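Local structure of putative pilus assembly-related protein (4DAD) at residues Met20-Val25 / Ala67-Met72; Leu24-Asp29 / Thr49-Arg54. The protein probably takes part in pilus assembly and signalling, this piece being its CheY-like receiver domain, while the whole protein may also bind and hydrolyse ATP. All blocks are in the same frame, centred on the assembly; numbering follows the deposited sequence.

Overall arrangement
Contacts 1 and 2 share Leu24 and Val25 on strand 22-26, an inner strand of the parallel five-stranded sheet in this receiver domain; their centres lie about 12 Å apart. Contact 1 joins this strand to 70-74, and contact 2 joins it to the outermost strand 47-51. Successive residues of strand 22-26 send their backbone bonds alternately to the two neighbours: Met72 O meets Ala26 N at 2.8 Å and Ile23 O meets Thr49 N at 2.9 Å, both probable hydrogen bonds. The C-terminal ends of the paired strands point toward Asp74, the predicted phosphorylation site at the end of strand 70-74. There Ser27 of contact 2 bonds to Asp74, which is not phosphorylated here.

Contact 1 of 2, residues Met20-Val25 / Ala67-Met72; sequences MINILV and AFDILM
Leu24 lays its CB over one face of the Phe68 ring, 3.9 Å from the ring centroid and only 15° off its normal, a CH-pi contact displaced toward the rim. Farther along, Leu24 CD2 meets Leu71 CD1 at 3.9 Å, the two leucines lying side by side and pointing the same way. With CG anti to the backbone N (chi1 179°), CD2 is carried to Leu71 while CD1 stays near Phe68 CZ. On the opposite face of the sheet Ile23 and Ile70 also run alongside each other, and the bent end of Met72, a selenomethionine, brings its CE to 3.9 Å from Ile23 CG2. Branched and flexible apolar groups suit this face, which helices 30-43 and 128-140 cover through Val40, Leu135 and Ala138. These residues belong to the parallel pairing of two inner strands in the (beta/alpha)5 receiver fold: Leu24 N donates to Ile70 O, and Leu24 O receives Met72 N. At the start of the pairing Asn22 O takes two donors, the regular Ile70 N at 3.1 Å and additionally Asp69 N at 2.8 Å. Asp69 returns a bond through its carboxylate: OD2 accepts the almost straight N-H of Asn22 at 2.9 Å with its anti lone pair. That oxygen also forms a salt bridge with Arg145, which would be expected to stabilise the negative charge in this buried place. The Asn22 side chain reaches to the same segment, ND2 donating to Ala67 O at 2.9 Å with the acceptor near the amide plane; an amide can thereby tie down the turn entering strand 70-74.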
loop_
_atom_site.group_PDB
_atom_site.type_symbol
_atom_site.label_atom_id
_atom_site.label_comp_id
_atom_site.label_asym_id
_atom_site.label_seq_id
_atom_site.Cartn_x
_atom_site.Cartn_y
_atom_site.Cartn_z
HETATM N N MSE A 20 -20.137 6.701 -6.773
HETATM C CA MSE A 20 -19.834 6.826 -5.350
HETATM C C MSE A 20 -18.340 7.125 -5.086
HETATM O O MSE A 20 -17.981 7.419 -3.943
HETATM C CB MSE A 20 -20.202 5.522 -4.630
HETATM C CG MSE A 20 -21.681 5.310 -4.417
HETATM SE SE MSE A 20 -22.457 6.763 -3.421
HETATM C CE MSE A 20 -21.249 6.765 -1.841
ATOM N N ILE A 21 -17.476 7.014 -6.128
ATOM C CA ILE A 21 -16.025 7.141 -5.999
ATOM C C ILE A 21 -15.526 8.484 -6.496
ATOM O O ILE A 21 -15.665 8.844 -7.670
ATOM C CB ILE A 21 -15.251 5.976 -6.667
ATOM C CG1 ILE A 21 -15.738 4.612 -6.101
ATOM C CG2 ILE A 21 -13.761 6.170 -6.430
ATOM C CD1 ILE A 21 -15.480 3.360 -6.969
ATOM N N ASN A 22 -14.929 9.209 -5.553
ATOM C CA ASN A 22 -14.336 10.512 -5.731
ATOM C C ASN A 22 -12.857 10.357 -5.974
ATOM O O ASN A 22 -12.134 9.872 -5.106
ATOM C CB ASN A 22 -14.620 11.380 -4.506
ATOM C CG ASN A 22 -16.073 11.740 -4.368
ATOM O OD1 ASN A 22 -16.849 11.734 -5.331
ATOM N ND2 ASN A 22 -16.470 12.082 -3.166
ATOM N N ILE A 23 -12.415 10.778 -7.156
ATOM C CA ILE A 23 -11.018 10.734 -7.595
ATOM C C ILE A 23 -10.434 12.143 -7.730
ATOM O O ILE A 23 -10.989 12.985 -8.425
ATOM C CB ILE A 23 -10.863 9.959 -8.949
ATOM C CG1 ILE A 23 -11.609 8.586 -8.907
ATOM C CG2 ILE A 23 -9.354 9.822 -9.332
ATOM C CD1 ILE A 23 -11.160 7.535 -9.872
ATOM N N LEU A 24 -9.297 12.383 -7.086
ATOM C CA LEU A 24 -8.526 13.619 -7.236
ATOM C C LEU A 24 -7.348 13.308 -8.157
ATOM O O LEU A 24 -6.588 12.371 -7.879
ATOM C CB LEU A 24 -8.064 14.156 -5.889
ATOM C CG LEU A 24 -7.214 15.450 -5.908
ATOM C CD1 LEU A 24 -8.016 16.665 -6.459
ATOM C CD2 LEU A 24 -6.669 15.735 -4.527
ATOM N N VAL A 25 -7.255 14.025 -9.289
ATOM C CA VAL A 25 -6.182 13.862 -10.299
ATOM C C VAL A 25 -5.221 15.048 -10.141
ATOM O O VAL A 25 -5.658 16.191 -10.203
ATOM C CB VAL A 25 -6.705 13.683 -11.765
ATOM C CG1 VAL A 25 -5.539 13.629 -12.743
ATOM C CG2 VAL A 25 -7.521 12.404 -11.901
ATOM N N ALA A 67 -12.792 14.180 1.513
ATOM C CA ALA A 67 -13.831 13.974 0.519
ATOM C C ALA A 67 -13.403 13.022 -0.653
ATOM O O ALA A 67 -14.249 12.643 -1.458
ATOM C CB ALA A 67 -14.247 15.323 -0.048
ATOM N N PHE A 68 -12.134 12.638 -0.752
ATOM C CA PHE A 68 -11.686 11.790 -1.855
ATOM C C PHE A 68 -11.370 10.392 -1.425
ATOM O O PHE A 68 -10.971 10.145 -0.291
ATOM C CB PHE A 68 -10.459 12.388 -2.571
ATOM C CG PHE A 68 -10.747 13.745 -3.153
ATOM C CD1 PHE A 68 -11.469 13.871 -4.330
ATOM C CD2 PHE A 68 -10.393 14.900 -2.469
ATOM C CE1 PHE A 68 -11.795 15.125 -4.833
ATOM C CE2 PHE A 68 -10.723 16.157 -2.975
ATOM C CZ PHE A 68 -11.416 16.258 -4.155
ATOM N N ASP A 69 -11.578 9.466 -2.350
ATOM C CA ASP A 69 -11.301 8.052 -2.154
ATOM C C ASP A 69 -9.973 7.742 -2.818
ATOM O O ASP A 69 -9.188 6.980 -2.271
ATOM C CB ASP A 69 -12.429 7.196 -2.750
ATOM C CG ASP A 69 -13.789 7.475 -2.166
ATOM O OD1 ASP A 69 -14.009 7.133 -0.979
ATOM O OD2 ASP A 69 -14.653 8.013 -2.904
ATOM N N ILE A 70 -9.713 8.352 -3.989
ATOM C CA ILE A 70 -8.500 8.093 -4.774
ATOM C C ILE A 70 -7.780 9.398 -5.143
ATOM O O ILE A 70 -8.400 10.409 -5.463
ATOM C CB ILE A 70 -8.816 7.231 -6.022
ATOM C CG1 ILE A 70 -9.362 5.855 -5.611
ATOM C CG2 ILE A 70 -7.602 7.074 -6.972
ATOM C CD1 ILE A 70 -10.211 5.114 -6.764
ATOM N N LEU A 71 -6.451 9.344 -5.061
ATOM C CA LEU A 71 -5.540 10.395 -5.437
ATOM C C LEU A 71 -4.594 9.828 -6.469
ATOM O O LEU A 71 -3.776 8.970 -6.163
ATOM C CB LEU A 71 -4.800 10.968 -4.209
ATOM C CG LEU A 71 -3.598 11.884 -4.452
ATOM C CD1 LEU A 71 -3.934 13.041 -5.369
ATOM C CD2 LEU A 71 -3.058 12.394 -3.132
HETATM N N MSE A 72 -4.728 10.306 -7.705
HETATM C CA MSE A 72 -3.850 9.894 -8.787
HETATM C C MSE A 72 -2.811 10.989 -9.027
HETATM O O MSE A 72 -3.173 12.098 -9.424
HETATM C CB MSE A 72 -4.667 9.613 -10.017
HETATM C CG MSE A 72 -4.001 8.653 -10.953
HETATM SE SE MSE A 72 -5.241 8.201 -12.362
HETATM C CE MSE A 72 -6.770 7.676 -11.238
#

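Contact 2 of 2, residues Leu24-Asp29 / Thr49-Arg54; sequences LVASED and TRTVGR. With SO4 (sulfate ion), chain C.
Thr49 O takes the N-H of Val25 at 2.8 Å in a nearly straight bond, and the CA-H of Leu24 also leans on this oxygen. Pairing continues in the same direction, with Thr51 N donating to Val25 O and Ser27 N to Thr51 O. On one face of the sheet Leu24 sets CD1 against the methyls of both threonines, 3.7 Å from Thr49 CG2 and 3.7 Å from Thr51 CG2, crossing each side chain at a slant. Ala26 fits beside them: its small CB lies 3.7 Å from Thr51 CG2. The strands are the two ends of a beta-alpha-beta unit whose connecting helix, 30-43, packs Leu33 and Leu36 on Val25. Thr51 has its hydroxyl anti to the backbone N (chi1 -178°), which places CG2 between that N and the carbonyl carbon and brings OG1 to the N-H of Gly53 at 3.1 Å, an ST turn that bends the chain as it leaves the strand. Ser27, just past the other strand, bonds through OG to Asp74, the predicted phosphorylation site; the acidic pair usual after the first strand of receiver domains appears here as Ser27 and Glu28, a serine standing for one acid. Asp29 is the N-cap of the helix, its OD2 accepting from Arg32 N. Out on the exposed edge strand, the extended Arg50 donates from NH1 to O3 of a sulfate ion at 3.2 Å, an anion probably supplied by the crystallisation liquor.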
loop_
_atom_site.group_PDB
_atom_site.type_symbol
_atom_site.label_atom_id
_atom_site.label_comp_id
_atom_site.label_asym_id
_atom_site.label_seq_id
_atom_site.Cartn_x
_atom_site.Cartn_y
_atom_site.Cartn_z
ATOM N N LEU A 24 -9.297 12.383 -7.086
ATOM C CA LEU A 24 -8.526 13.619 -7.236
ATOM C C LEU A 24 -7.348 13.308 -8.157
ATOM O O LEU A 24 -6.588 12.371 -7.879
ATOM C CB LEU A 24 -8.064 14.156 -5.889
ATOM C CG LEU A 24 -7.214 15.450 -5.908
ATOM C CD1 LEU A 24 -8.016 16.665 -6.459
ATOM C CD2 LEU A 24 -6.669 15.735 -4.527
ATOM N N VAL A 25 -7.255 14.025 -9.289
ATOM C CA VAL A 25 -6.182 13.862 -10.299
ATOM C C VAL A 25 -5.221 15.048 -10.141
ATOM O O VAL A 25 -5.658 16.191 -10.203
ATOM C CB VAL A 25 -6.705 13.683 -11.765
ATOM C CG1 VAL A 25 -5.539 13.629 -12.743
ATOM C CG2 VAL A 25 -7.521 12.404 -11.901
ATOM N N ALA A 26 -3.931 14.779 -9.880
ATOM C CA ALA A 26 -2.952 15.832 -9.606
ATOM C C ALA A 26 -1.811 15.818 -10.579
ATOM O O ALA A 26 -1.130 14.800 -10.685
ATOM C CB ALA A 26 -2.414 15.676 -8.182
ATOM N N SER A 27 -1.569 16.962 -11.264
ATOM C CA SER A 27 -0.447 17.148 -12.214
ATOM C C SER A 27 -0.079 18.636 -12.382
ATOM O O SER A 27 -0.953 19.480 -12.412
ATOM C CB SER A 27 -0.749 16.530 -13.577
ATOM O OG SER A 27 0.344 16.751 -14.460
ATOM N N GLU A 28 1.219 18.932 -12.523
ATOM C CA GLU A 28 1.805 20.268 -12.697
ATOM C C GLU A 28 1.487 20.821 -14.080
ATOM O O GLU A 28 1.389 22.041 -14.240
ATOM C CB GLU A 28 3.339 20.168 -12.510
ATOM C CG GLU A 28 4.113 21.489 -12.501
ATOM C CD GLU A 28 4.625 22.049 -13.821
ATOM O OE1 GLU A 28 4.996 21.252 -14.715
ATOM O OE2 GLU A 28 4.698 23.294 -13.941
ATOM N N ASP A 29 1.355 19.916 -15.079
ATOM C CA ASP A 29 1.122 20.213 -16.494
ATOM C C ASP A 29 -0.349 20.193 -16.844
ATOM O O ASP A 29 -1.009 19.162 -16.749
ATOM C CB ASP A 29 1.889 19.225 -17.400
ATOM C CG ASP A 29 2.005 19.709 -18.837
ATOM O OD1 ASP A 29 2.858 20.579 -19.105
ATOM O OD2 ASP A 29 1.205 19.265 -19.677
ATOM N N THR A 49 -12.083 15.255 -9.816
ATOM C CA THR A 49 -11.624 16.587 -9.411
ATOM C C THR A 49 -10.159 16.722 -9.849
ATOM O O THR A 49 -9.373 15.801 -9.673
ATOM C CB THR A 49 -11.808 16.785 -7.905
ATOM O OG1 THR A 49 -13.188 16.668 -7.601
ATOM C CG2 THR A 49 -11.316 18.126 -7.416
ATOM N N ARG A 50 -9.823 17.872 -10.441
ATOM C CA ARG A 50 -8.494 18.209 -10.915
ATOM C C ARG A 50 -7.783 19.181 -9.996
ATOM O O ARG A 50 -8.410 20.083 -9.447
ATOM C CB ARG A 50 -8.619 18.865 -12.289
ATOM C CG ARG A 50 -9.242 17.993 -13.352
ATOM C CD ARG A 50 -9.765 18.854 -14.479
ATOM N NE ARG A 50 -10.678 18.089 -15.325
ATOM C CZ ARG A 50 -10.609 18.028 -16.650
ATOM N NH1 ARG A 50 -9.677 18.707 -17.306
ATOM N NH2 ARG A 50 -11.474 17.291 -17.330
ATOM N N THR A 51 -6.457 19.041 -9.878
ATOM C CA THR A 51 -5.584 19.994 -9.172
ATOM C C THR A 51 -4.199 20.114 -9.877
ATOM O O THR A 51 -3.700 19.145 -10.439
ATOM C CB THR A 51 -5.425 19.680 -7.686
ATOM O OG1 THR A 51 -4.599 20.687 -7.112
ATOM C CG2 THR A 51 -4.804 18.342 -7.424
ATOM N N VAL A 52 -3.597 21.308 -9.829
ATOM C CA VAL A 52 -2.273 21.571 -10.379
ATOM C C VAL A 52 -1.235 21.514 -9.271
ATOM O O VAL A 52 -0.036 21.649 -9.547
ATOM C CB VAL A 52 -2.136 22.904 -11.176
ATOM C CG1 VAL A 52 -2.857 22.837 -12.514
ATOM C CG2 VAL A 52 -2.568 24.108 -10.344
ATOM N N GLY A 53 -1.700 21.386 -8.035
ATOM C CA GLY A 53 -0.832 21.362 -6.869
ATOM C C GLY A 53 0.083 20.163 -6.770
ATOM O O GLY A 53 -0.123 19.140 -7.429
ATOM N N ARG A 54 1.129 20.308 -5.969
ATOM C CA ARG A 54 2.072 19.217 -5.687
ATOM C C ARG A 54 1.628 18.573 -4.384
ATOM O O ARG A 54 0.863 19.198 -3.624
ATOM C CB ARG A 54 3.542 19.713 -5.630
ATOM C CG ARG A 54 3.708 21.149 -5.139
ATOM C CD ARG A 54 5.131 21.686 -5.216
ATOM N NE ARG A 54 5.195 23.038 -4.653
ATOM C CZ ARG A 54 5.555 23.315 -3.400
ATOM N NH1 ARG A 54 5.930 22.341 -2.577
ATOM N NH2 ARG A 54 5.564 24.569 -2.967
HETATM S S SO4 C . -10.675 18.844 -21.500
HETATM O O1 SO4 C . -10.790 17.430 -21.116
HETATM O O2 SO4 C . -11.951 19.313 -22.038
HETATM O O3 SO4 C . -10.339 19.666 -20.332
HETATM O O4 SO4 C . -9.629 18.963 -22.520
#